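Local coordinates for sigma-c capsid protein (Avian reovirus, PDB 2VRS) that forms the homotrimeric fibre of the virion that attaches the virus to host cells, and induces apoptosis, at residues V129-D134 with R201-R206. Residues are numbered along the deposited sequence; the frame is centred on the assembly and turned at random.
Sequences VLLTFD and RSLTVR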
loop_
_atom_site.group_PDB
_atom_site.type_symbol
_atom_site.label_atom_id
_atom_site.label_comp_id
_atom_site.label_asym_id
_atom_site.label_seq_id
_atom_site.Cartn_x
_atom_site.Cartn_y
_atom_site.Cartn_z
ATOM N N VAL C 129 -22.217 9.734 25.871
ATOM C CA VAL C 129 -21.406 8.903 26.743
ATOM C C VAL C 129 -20.065 8.626 26.053
ATOM O O VAL C 129 -19.995 8.609 24.808
ATOM C CB VAL C 129 -22.122 7.578 27.085
ATOM C CG1 VAL C 129 -22.363 6.725 25.818
ATOM C CG2 VAL C 129 -21.366 6.775 28.139
ATOM N N LEU C 130 -19.026 8.434 26.874
ATOM C CA LEU C 130 -17.716 8.025 26.406
ATOM C C LEU C 130 -17.471 6.579 26.823
ATOM O O LEU C 130 -17.825 6.167 27.933
ATOM C CB LEU C 130 -16.633 8.950 26.973
ATOM C CG LEU C 130 -16.332 10.227 26.191
ATOM C CD1 LEU C 130 -17.516 11.181 25.955
ATOM C CD2 LEU C 130 -15.153 10.964 26.853
ATOM N N LEU C 131 -16.861 5.814 25.934
ATOM C CA LEU C 131 -16.593 4.369 26.187
ATOM C C LEU C 131 -15.167 4.097 25.785
ATOM O O LEU C 131 -14.775 4.313 24.645
ATOM C CB LEU C 131 -17.535 3.510 25.354
ATOM C CG LEU C 131 -17.747 2.072 25.807
ATOM C CD1 LEU C 131 -18.275 2.060 27.281
ATOM C CD2 LEU C 131 -18.745 1.299 24.882
ATOM N N THR C 132 -14.403 3.615 26.750
ATOM C CA THR C 132 -12.968 3.446 26.609
ATOM C C THR C 132 -12.581 1.976 26.367
ATOM O O THR C 132 -13.107 1.057 27.009
ATOM C CB THR C 132 -12.237 4.115 27.825
ATOM O OG1 THR C 132 -12.415 5.532 27.730
ATOM C CG2 THR C 132 -10.719 3.778 27.790
ATOM N N PHE C 133 -11.638 1.768 25.434
ATOM C CA PHE C 133 -11.160 0.436 25.005
ATOM C C PHE C 133 -9.635 0.437 25.181
ATOM O O PHE C 133 -8.888 0.852 24.323
ATOM C CB PHE C 133 -11.521 0.194 23.530
ATOM C CG PHE C 133 -12.986 -0.017 23.323
ATOM C CD1 PHE C 133 -13.511 -1.304 23.401
ATOM C CD2 PHE C 133 -13.832 1.083 23.124
ATOM C CE1 PHE C 133 -14.895 -1.519 23.233
ATOM C CE2 PHE C 133 -15.260 0.894 22.984
ATOM C CZ PHE C 133 -15.771 -0.404 23.024
ATOM N N ASP C 134 -9.206 -0.048 26.329
ATOM C CA ASP C 134 -7.782 -0.142 26.687
ATOM C C ASP C 134 -7.372 -1.584 26.505
ATOM O O ASP C 134 -8.079 -2.478 26.985
ATOM C CB ASP C 134 -7.724 0.218 28.183
ATOM C CG ASP C 134 -6.328 0.175 28.775
ATOM O OD1 ASP C 134 -5.412 -0.479 28.245
ATOM O OD2 ASP C 134 -6.188 0.807 29.856
ATOM N N ARG C 201 -28.690 -1.358 25.865
ATOM C CA ARG C 201 -28.216 -2.731 25.807
ATOM C C ARG C 201 -28.046 -3.111 24.357
ATOM O O ARG C 201 -28.341 -2.303 23.461
ATOM C CB ARG C 201 -29.210 -3.679 26.514
ATOM C CG ARG C 201 -30.597 -3.692 25.850
ATOM C CD ARG C 201 -31.588 -4.670 26.509
ATOM N NE ARG C 201 -32.945 -4.449 26.010
ATOM C CZ ARG C 201 -33.545 -5.169 25.078
ATOM N NH1 ARG C 201 -32.918 -6.208 24.522
ATOM N NH2 ARG C 201 -34.789 -4.850 24.723
ATOM N N SER C 202 -27.539 -4.323 24.105
ATOM C CA SER C 202 -27.316 -4.802 22.720
ATOM C C SER C 202 -26.458 -3.796 21.937
ATOM O O SER C 202 -26.775 -3.432 20.785
ATOM C CB SER C 202 -28.646 -5.007 21.962
ATOM O OG SER C 202 -29.462 -5.959 22.647
ATOM N N LEU C 203 -25.404 -3.328 22.590
ATOM C CA LEU C 203 -24.519 -2.338 21.966
ATOM C C LEU C 203 -23.669 -3.029 20.917
ATOM O O LEU C 203 -23.141 -4.123 21.157
ATOM C CB LEU C 203 -23.620 -1.681 23.038
ATOM C CG LEU C 203 -22.541 -0.679 22.599
ATOM C CD1 LEU C 203 -23.115 0.661 22.018
ATOM C CD2 LEU C 203 -21.614 -0.407 23.821
ATOM N N THR C 204 -23.544 -2.433 19.721
ATOM C CA THR C 204 -22.620 -2.948 18.722
ATOM C C THR C 204 -21.686 -1.777 18.382
ATOM O O THR C 204 -22.080 -0.596 18.451
ATOM C CB THR C 204 -23.337 -3.426 17.404
ATOM O OG1 THR C 204 -23.936 -2.294 16.780
ATOM C CG2 THR C 204 -24.405 -4.506 17.694
ATOM N N VAL C 205 -20.427 -2.104 18.127
ATOM C CA VAL C 205 -19.428 -1.075 17.776
ATOM C C VAL C 205 -18.717 -1.651 16.537
ATOM O O VAL C 205 -18.300 -2.824 16.532
ATOM C CB VAL C 205 -18.383 -0.886 18.919
ATOM C CG1 VAL C 205 -17.241 0.012 18.461
ATOM C CG2 VAL C 205 -19.021 -0.244 20.184
ATOM N N ARG C 206 -18.644 -0.861 15.477
ATOM C CA ARG C 206 -17.905 -1.245 14.270
ATOM C C ARG C 206 -16.984 -0.093 13.887
ATOM O O ARG C 206 -17.422 1.066 13.758
ATOM C CB ARG C 206 -18.853 -1.551 13.109
ATOM C CG ARG C 206 -19.790 -2.683 13.417
ATOM C CD ARG C 206 -20.350 -3.279 12.143
ATOM N NE ARG C 206 -19.300 -3.696 11.208
ATOM C CZ ARG C 206 -19.552 -4.242 10.021
ATOM N NH1 ARG C 206 -20.807 -4.431 9.648
ATOM N NH2 ARG C 206 -18.565 -4.604 9.216
#
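Leu131 and Leu203 meet tip to tip across the interior of the C-terminal β-barrel domain, methyl CD2 of Leu131 lying 3.5 Å from CD2 of Leu203. Both side chains place CG anti to the backbone N (chi1 -160° and 176°), which carries each CD2 methyl inward to meet the other. A second, looser pair flanks this one: CZ of the Phe133 ring approaches CG2 of Val205 obliquely at 4.3 Å. The backbones stay well apart, with CA of Leu131 and CA of Val205, the nearest such pair, at 10.4 Å, and no hydrogen bond joins the segments. That separation marks an interior contact between walls rather than neighbouring strands of a sheet. Met116 touches both Phe133 and Val205, while Trp87 packs edge-to-face with the Phe133 ring. On the side more open to solvent, away from the contact, hydrogen bonds join Thr132 OG1 with Thr187 OG1 and Thr204 OG1 with Ser164 OG, and Arg206 NH1 forms a salt bridge to Asp162 of a second subunit. The 108 Å² buried between the segments fits a meeting of side-chain ends; Val163 and Val161 also cover Leu203 and Val205, respectively. This small apolar link between walls therefore rests on dispersion and the exclusion of water.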